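Local coordinates for protein pectate lyase (Bacillus, PDB 3VMV) that probably cleaves polygalacturonate by beta-elimination, as a polysaccharide lyase of family 1 built on a parallel beta-helix, at residues A[248-262]-A[283-295]. Residues are numbered along the deposited sequence; the frame is centred on the assembly and turned at random.
Sequences NVGSGQADPTTGFIK and VFVNTPNSHLNST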
ATOM      1  N   ASN A 248      -8.750  -9.824 -16.890  1.00 10.96           N
ATOM      2  CA  ASN A 248     -10.126  -9.408 -16.634  1.00 13.14           C
ATOM      3  C   ASN A 248     -10.127  -8.150 -15.805  1.00 13.04           C
ATOM      4  O   ASN A 248     -10.767  -8.089 -14.734  1.00 12.75           O
ATOM      5  CB  ASN A 248     -10.915 -10.522 -15.935  1.00 13.17           C
ATOM      6  CG  ASN A 248     -12.402 -10.215 -15.837  1.00 16.97           C
ATOM      7  OD1 ASN A 248     -13.082 -10.672 -14.899  1.00 23.51           O
ATOM      8  ND2 ASN A 248     -12.913  -9.449 -16.775  1.00 17.32           N
ATOM      9  N   VAL A 249      -9.398  -7.144 -16.288  1.00 13.28           N
ATOM     10  CA  VAL A 249      -9.254  -5.870 -15.578  1.00 11.64           C
ATOM     11  C   VAL A 249      -9.905  -4.711 -16.299  1.00 12.77           C
ATOM     12  O   VAL A 249      -9.495  -4.324 -17.394  1.00 16.39           O
ATOM     13  CB  VAL A 249      -7.777  -5.541 -15.408  1.00 10.51           C
ATOM     14  CG1 VAL A 249      -7.539  -4.136 -14.782  1.00 11.39           C
ATOM     15  CG2 VAL A 249      -7.117  -6.590 -14.508  1.00 12.12           C
ATOM     16  N   GLY A 250     -10.934  -4.151 -15.671  1.00 14.20           N
ATOM     17  CA  GLY A 250     -11.589  -2.971 -16.198  1.00 16.68           C
ATOM     18  C   GLY A 250     -12.832  -3.298 -16.972  1.00 17.25           C
ATOM     19  O   GLY A 250     -12.882  -4.316 -17.671  1.00 18.72           O
ATOM     20  N   SER A 251     -13.838  -2.417 -16.900  1.00 16.77           N
ATOM     21  CA  SER A 251     -15.108  -2.721 -17.592  1.00 19.35           C
ATOM     22  C   SER A 251     -15.140  -2.484 -19.101  1.00 25.42           C
ATOM     23  O   SER A 251     -16.015  -3.021 -19.776  1.00 26.11           O
ATOM     24  CB  SER A 251     -16.266  -1.940 -16.955  1.00 21.62           C
ATOM     25  OG  SER A 251     -16.211  -0.572 -17.380  1.00 22.32           O
ATOM     26  N   GLY A 252     -14.205  -1.683 -19.618  1.00 19.27           N
ATOM     27  CA  GLY A 252     -14.198  -1.327 -21.025  1.00 16.95           C
ATOM     28  C   GLY A 252     -15.177  -0.220 -21.396  1.00 17.23           C
ATOM     29  O   GLY A 252     -15.191   0.248 -22.523  1.00 20.97           O
ATOM     30  N   GLN A 253     -15.972   0.237 -20.435  1.00 20.19           N
ATOM     31  CA  GLN A 253     -16.949   1.292 -20.723  1.00 20.98           C
ATOM     32  C   GLN A 253     -16.266   2.646 -20.621  1.00 16.16           C
ATOM     33  O   GLN A 253     -15.287   2.777 -19.894  1.00 17.49           O
ATOM     34  CB  GLN A 253     -18.117   1.205 -19.743  1.00 28.13           C
ATOM     35  CG  GLN A 253     -18.969  -0.051 -19.950  1.00 35.31           C
ATOM     36  CD  GLN A 253     -19.506  -0.162 -21.374  1.00 45.53           C
ATOM     37  OE1 GLN A 253     -20.441   0.549 -21.761  1.00 51.10           O
ATOM     38  NE2 GLN A 253     -18.907  -1.050 -22.167  1.00 49.12           N
ATOM     39  N   ALA A 254     -16.757   3.660 -21.337  1.00 19.82           N
ATOM     40  CA  ALA A 254     -16.160   4.987 -21.207  1.00 15.98           C
ATOM     41  C   ALA A 254     -16.527   5.616 -19.871  1.00 16.90           C
ATOM     42  O   ALA A 254     -17.694   5.614 -19.477  1.00 21.82           O
ATOM     43  CB  ALA A 254     -16.602   5.888 -22.369  1.00 19.20           C
ATOM     44  N   ASP A 255     -15.539   6.151 -19.162  1.00 16.73           N
ATOM     45  CA  ASP A 255     -15.834   6.869 -17.936  1.00 19.62           C
ATOM     46  C   ASP A 255     -16.709   8.091 -18.181  1.00 18.85           C
ATOM     47  O   ASP A 255     -16.439   8.863 -19.086  1.00 18.60           O
ATOM     48  CB  ASP A 255     -14.542   7.299 -17.260  1.00 18.05           C
ATOM     49  CG  ASP A 255     -14.805   7.986 -15.940  1.00 25.50           C
ATOM     50  OD1 ASP A 255     -15.447   7.353 -15.059  1.00 29.69           O
ATOM     51  OD2 ASP A 255     -14.451   9.165 -15.817  1.00 22.67           O
ATOM     52  N   PRO A 256     -17.803   8.248 -17.410  1.00 19.36           N
ATOM     53  CA  PRO A 256     -18.692   9.375 -17.715  1.00 24.31           C
ATOM     54  C   PRO A 256     -18.037  10.733 -17.488  1.00 23.54           C
ATOM     55  O   PRO A 256     -18.457  11.708 -18.111  1.00 26.80           O
ATOM     56  CB  PRO A 256     -19.849   9.193 -16.719  1.00 28.17           C
ATOM     57  CG  PRO A 256     -19.850   7.734 -16.396  1.00 26.05           C
ATOM     58  CD  PRO A 256     -18.396   7.309 -16.437  1.00 19.55           C
ATOM     59  N   THR A 257     -17.039  10.798 -16.618  1.00 20.77           N
ATOM     60  CA  THR A 257     -16.380  12.076 -16.314  1.00 20.80           C
ATOM     61  C   THR A 257     -15.271  12.415 -17.317  1.00 22.39           C
ATOM     62  O   THR A 257     -15.238  13.511 -17.853  1.00 23.89           O
ATOM     63  CB  THR A 257     -15.803  12.090 -14.883  1.00 27.23           C
ATOM     64  OG1 THR A 257     -16.857  11.846 -13.937  1.00 27.39           O
ATOM     65  CG2 THR A 257     -15.152  13.423 -14.587  1.00 26.19           C
ATOM     66  N   THR A 258     -14.348  11.483 -17.569  1.00 20.08           N
ATOM     67  CA  THR A 258     -13.200  11.799 -18.424  1.00 18.61           C
ATOM     68  C   THR A 258     -13.304  11.220 -19.832  1.00 19.25           C
ATOM     69  O   THR A 258     -12.497  11.555 -20.727  1.00 19.44           O
ATOM     70  CB  THR A 258     -11.896  11.185 -17.833  1.00 17.04           C
ATOM     71  OG1 THR A 258     -12.016   9.754 -17.864  1.00 15.86           O
ATOM     72  CG2 THR A 258     -11.652  11.642 -16.407  1.00 17.74           C
ATOM     73  N   GLY A 259     -14.258  10.316 -20.033  1.00 18.11           N
ATOM     74  CA  GLY A 259     -14.455   9.677 -21.316  1.00 16.69           C
ATOM     75  C   GLY A 259     -13.462   8.562 -21.585  1.00 14.38           C
ATOM     76  O   GLY A 259     -13.545   7.896 -22.628  1.00 18.93           O
ATOM     77  N   PHE A 260     -12.554   8.320 -20.634  1.00 16.83           N
ATOM     78  CA  PHE A 260     -11.490   7.353 -20.868  1.00 15.83           C
ATOM     79  C   PHE A 260     -12.047   5.920 -20.777  1.00 14.64           C
ATOM     80  O   PHE A 260     -12.880   5.609 -19.907  1.00 17.56           O
ATOM     81  CB  PHE A 260     -10.373   7.570 -19.831  1.00 15.27           C
ATOM     82  CG  PHE A 260      -8.998   7.154 -20.293  1.00 14.77           C
ATOM     83  CD1 PHE A 260      -8.058   8.114 -20.648  1.00 16.04           C
ATOM     84  CD2 PHE A 260      -8.623   5.813 -20.317  1.00 14.31           C
ATOM     85  CE1 PHE A 260      -6.790   7.752 -21.075  1.00 14.24           C
ATOM     86  CE2 PHE A 260      -7.350   5.438 -20.766  1.00 15.38           C
ATOM     87  CZ  PHE A 260      -6.434   6.421 -21.159  1.00 14.69           C
ATOM     88  N   ILE A 261     -11.592   5.037 -21.648  1.00 15.01           N
ATOM     89  CA  ILE A 261     -12.010   3.638 -21.567  1.00 14.38           C
ATOM     90  C   ILE A 261     -11.572   3.000 -20.252  1.00 15.21           C
ATOM     91  O   ILE A 261     -10.394   2.981 -19.952  1.00 13.27           O
ATOM     92  CB  ILE A 261     -11.413   2.831 -22.755  1.00 16.53           C
ATOM     93  CG1 ILE A 261     -12.029   3.330 -24.063  1.00 20.53           C
ATOM     94  CG2 ILE A 261     -11.623   1.324 -22.554  1.00 18.67           C
ATOM     95  CD1 ILE A 261     -11.377   2.736 -25.291  1.00 26.68           C
ATOM     96  N   LYS A 262     -12.529   2.457 -19.496  1.00 13.07           N
ATOM     97  CA  LYS A 262     -12.217   1.884 -18.181  1.00 13.88           C
ATOM     98  C   LYS A 262     -11.434   0.585 -18.313  1.00 14.80           C
ATOM     99  O   LYS A 262     -11.882  -0.347 -18.960  1.00 18.37           O
ATOM    100  CB  LYS A 262     -13.500   1.649 -17.394  1.00 14.12           C
ATOM    101  CG  LYS A 262     -14.098   2.939 -16.850  1.00 15.37           C
ATOM    102  CD  LYS A 262     -15.455   2.660 -16.240  1.00 23.26           C
ATOM    103  CE  LYS A 262     -15.914   3.753 -15.313  1.00 26.53           C
ATOM    104  NZ  LYS A 262     -17.190   3.224 -14.708  1.00 23.98           N
ATOM    105  N   VAL A 283       1.285  -7.868 -19.866  1.00  9.84           N
ATOM    106  CA  VAL A 283       0.457  -8.870 -20.516  1.00  9.93           C
ATOM    107  C   VAL A 283      -0.982  -8.581 -20.121  1.00 11.78           C
ATOM    108  O   VAL A 283      -1.289  -8.490 -18.932  1.00 12.15           O
ATOM    109  CB  VAL A 283       0.892 -10.281 -20.129  1.00  9.55           C
ATOM    110  CG1 VAL A 283      -0.156 -11.314 -20.588  1.00 14.08           C
ATOM    111  CG2 VAL A 283       2.278 -10.594 -20.758  1.00 11.43           C
ATOM    112  N   PHE A 284      -1.836  -8.416 -21.129  1.00 10.12           N
ATOM    113  CA  PHE A 284      -3.242  -8.091 -20.904  1.00 10.64           C
ATOM    114  C   PHE A 284      -4.108  -9.231 -21.438  1.00  9.52           C
ATOM    115  O   PHE A 284      -4.135  -9.474 -22.654  1.00 12.01           O
ATOM    116  CB  PHE A 284      -3.590  -6.803 -21.685  1.00 12.07           C
ATOM    117  CG  PHE A 284      -2.772  -5.598 -21.286  1.00 10.41           C
ATOM    118  CD1 PHE A 284      -3.045  -4.905 -20.101  1.00 12.90           C
ATOM    119  CD2 PHE A 284      -1.794  -5.101 -22.144  1.00 14.03           C
ATOM    120  CE1 PHE A 284      -2.317  -3.769 -19.737  1.00 11.73           C
ATOM    121  CE2 PHE A 284      -1.059  -3.962 -21.792  1.00 11.67           C
ATOM    122  CZ  PHE A 284      -1.325  -3.309 -20.592  1.00 11.89           C
ATOM    123  N   VAL A 285      -4.803  -9.934 -20.532  1.00 10.14           N
ATOM    124  CA  VAL A 285      -5.702 -10.979 -20.974  1.00  9.15           C
ATOM    125  C   VAL A 285      -7.125 -10.548 -20.627  1.00 11.06           C
ATOM    126  O   VAL A 285      -7.421 -10.236 -19.470  1.00 11.20           O
ATOM    127  CB  VAL A 285      -5.384 -12.288 -20.235  1.00 12.35           C
ATOM    128  CG1 VAL A 285      -6.296 -13.413 -20.666  1.00 12.98           C
ATOM    129  CG2 VAL A 285      -3.908 -12.668 -20.460  1.00 14.57           C
ATOM    130  N   ASN A 286      -7.980 -10.530 -21.636  1.00 11.73           N
ATOM    131  CA  ASN A 286      -9.391 -10.101 -21.473  1.00 12.62           C
ATOM    132  C   ASN A 286      -9.423  -8.765 -20.734  1.00 12.85           C
ATOM    133  O   ASN A 286     -10.214  -8.551 -19.799  1.00 14.34           O
ATOM    134  CB  ASN A 286     -10.259 -11.188 -20.774  1.00 10.14           C
ATOM    135  CG  ASN A 286     -10.499 -12.379 -21.677  1.00 12.65           C
ATOM    136  OD1 ASN A 286     -10.073 -12.385 -22.838  1.00 15.50           O
ATOM    137  ND2 ASN A 286     -11.192 -13.394 -21.165  1.00 19.50           N
ATOM    138  N   THR A 287      -8.509  -7.878 -21.128  1.00 11.19           N
ATOM    139  CA  THR A 287      -8.356  -6.584 -20.486  1.00 10.78           C
ATOM    140  C   THR A 287      -8.176  -5.524 -21.559  1.00 14.14           C
ATOM    141  O   THR A 287      -7.266  -5.649 -22.386  1.00 15.60           O
ATOM    142  CB  THR A 287      -7.078  -6.615 -19.628  1.00 11.48           C
ATOM    143  OG1 THR A 287      -7.279  -7.446 -18.466  1.00 11.07           O
ATOM    144  CG2 THR A 287      -6.716  -5.204 -19.107  1.00 13.32           C
ATOM    145  N   PRO A 288      -9.048  -4.501 -21.589  1.00 12.34           N
ATOM    146  CA  PRO A 288      -8.961  -3.501 -22.671  1.00 14.04           C
ATOM    147  C   PRO A 288      -7.562  -2.883 -22.712  1.00 13.81           C
ATOM    148  O   PRO A 288      -7.053  -2.443 -21.671  1.00 14.63           O
ATOM    149  CB  PRO A 288      -9.943  -2.410 -22.225  1.00 19.20           C
ATOM    150  CG  PRO A 288     -10.917  -3.105 -21.353  1.00 18.30           C
ATOM    151  CD  PRO A 288     -10.165  -4.232 -20.664  1.00 17.01           C
ATOM    152  N   ASN A 289      -6.940  -2.855 -23.894  1.00 12.86           N
ATOM    153  CA  ASN A 289      -5.602  -2.301 -23.929  1.00 14.07           C
ATOM    154  C   ASN A 289      -5.175  -1.691 -25.262  1.00 15.78           C
ATOM    155  O   ASN A 289      -4.190  -0.921 -25.294  1.00 17.22           O
ATOM    156  CB  ASN A 289      -4.563  -3.353 -23.515  1.00 15.73           C
ATOM    157  CG  ASN A 289      -4.414  -4.458 -24.535  1.00 17.54           C
ATOM    158  OD1 ASN A 289      -3.517  -4.424 -25.378  1.00 21.79           O
ATOM    159  ND2 ASN A 289      -5.279  -5.456 -24.460  1.00 16.69           N
ATOM    160  N   SER A 290      -5.873  -2.031 -26.340  1.00 15.49           N
ATOM    161  CA  SER A 290      -5.421  -1.546 -27.664  1.00 17.82           C
ATOM    162  C   SER A 290      -5.469  -0.025 -27.837  1.00 19.74           C
ATOM    163  O   SER A 290      -4.791   0.541 -28.698  1.00 22.55           O
ATOM    164  CB  SER A 290      -6.193  -2.256 -28.770  1.00 19.41           C
ATOM    165  OG  SER A 290      -7.553  -1.851 -28.768  1.00 27.27           O
ATOM    166  N   HIS A 291      -6.249   0.634 -26.999  1.00 17.49           N
ATOM    167  CA  HIS A 291      -6.408   2.075 -27.035  1.00 15.99           C
ATOM    168  C   HIS A 291      -5.281   2.812 -26.357  1.00 15.41           C
ATOM    169  O   HIS A 291      -5.216   4.054 -26.431  1.00 18.27           O
ATOM    170  CB  HIS A 291      -7.713   2.445 -26.329  1.00 16.69           C
ATOM    171  CG  HIS A 291      -7.757   2.024 -24.901  1.00 18.16           C
ATOM    172  ND1 HIS A 291      -7.919   0.703 -24.530  1.00 19.07           N
ATOM    173  CD2 HIS A 291      -7.621   2.729 -23.757  1.00 14.84           C
ATOM    174  CE1 HIS A 291      -7.889   0.614 -23.220  1.00 14.25           C
ATOM    175  NE2 HIS A 291      -7.721   1.830 -22.717  1.00 13.36           N
ATOM    176  N   LEU A 292      -4.422   2.075 -25.649  1.00 15.96           N
ATOM    177  CA  LEU A 292      -3.352   2.678 -24.824  1.00 14.04           C
ATOM    178  C   LEU A 292      -2.063   3.038 -25.591  1.00 17.08           C
ATOM    179  O   LEU A 292      -1.616   2.296 -26.494  1.00 20.47           O
ATOM    180  CB  LEU A 292      -2.975   1.734 -23.695  1.00 15.60           C
ATOM    181  CG  LEU A 292      -4.107   1.513 -22.715  1.00 14.90           C
ATOM    182  CD1 LEU A 292      -3.708   0.375 -21.726  1.00 17.26           C
ATOM    183  CD2 LEU A 292      -4.404   2.809 -21.971  1.00 16.77           C
ATOM    184  N   ASN A 293      -1.497   4.182 -25.220  1.00 16.87           N
ATOM    185  CA  ASN A 293      -0.195   4.633 -25.666  1.00 21.01           C
ATOM    186  C   ASN A 293       0.586   5.058 -24.433  1.00 17.78           C
ATOM    187  O   ASN A 293      -0.024   5.494 -23.451  1.00 17.03           O
ATOM    188  CB  ASN A 293      -0.330   5.903 -26.554  1.00 22.49           C
ATOM    189  CG  ASN A 293      -1.178   5.692 -27.814  1.00 29.69           C
ATOM    190  OD1 ASN A 293      -0.820   4.913 -28.665  1.00 28.08           O
ATOM    191  ND2 ASN A 293      -2.304   6.404 -27.921  1.00 29.91           N
ATOM    192  N   SER A 294       1.910   4.911 -24.450  1.00 15.27           N
ATOM    193  CA  SER A 294       2.737   5.510 -23.404  1.00 14.18           C
ATOM    194  C   SER A 294       2.734   7.018 -23.554  1.00 14.61           C
ATOM    195  O   SER A 294       2.888   7.549 -24.645  1.00 15.37           O
ATOM    196  CB  SER A 294       4.181   5.000 -23.445  1.00 17.75           C
ATOM    197  OG  SER A 294       4.272   3.638 -23.042  1.00 16.33           O
ATOM    198  N   THR A 295       2.510   7.703 -22.448  1.00 13.86           N
ATOM    199  CA  THR A 295       2.408   9.151 -22.482  1.00 13.58           C
ATOM    200  C   THR A 295       3.541   9.826 -21.704  1.00 14.43           C
ATOM    201  O   THR A 295       3.558  11.038 -21.580  1.00 14.78           O
ATOM    202  CB  THR A 295       1.011   9.656 -21.964  1.00 16.99           C
ATOM    203  OG1 THR A 295       0.873   9.358 -20.555  1.00 12.79           O
ATOM    204  CG2 THR A 295      -0.111   8.962 -22.736  1.00 14.34           C
TER
HETATM  205  O   HOH W   1     -12.236  -6.998 -18.500  1.00 28.07           O
HETATM  206  O   HOH W   2      -7.863   1.864 -19.848  1.00 13.93           O
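Ile261 lies over one face of the His291 imidazole, with CB 4.0 Å from the ring centroid in a CH-pi contact, and Leu292 CG lies over the opposite face, toward the rim. The site is at one end of the parallel beta-helix, where strand 283-285 pairs in parallel with strand 245-249 and the loops that follow the two strands fold against each other. At the edge of the same imidazole sits Phe260 CE2, 4.0 Å from His291 CD2, and the two side chains cross at about a right angle. Water 2 lies in plane at the edge of both rings and joins His291 NE2 to Ile261 O. Phe260 also meets the rings of Phe268 and Trp277. Pro288 packs its CB on Ile261 CG2, its CG on Gly252 CA and its CD against Val249 O. Thr287 and Val249 lie side by side, pointing the same way. With Thr287 OG1 anti to the carbonyl carbon (chi1 -72°), the hydroxyl accepts from Val249 N at 3.1 Å and donates to Val285 O from above the carbonyl plane. A valine in place of Thr287 would probably leave Val249 N without its acceptor at this corner. Water 1 bridges Gly250 O and Asn286 O. Val285 O takes a second bond from Asn248 N, 2.9 Å long, which arrives almost in line with its C=O.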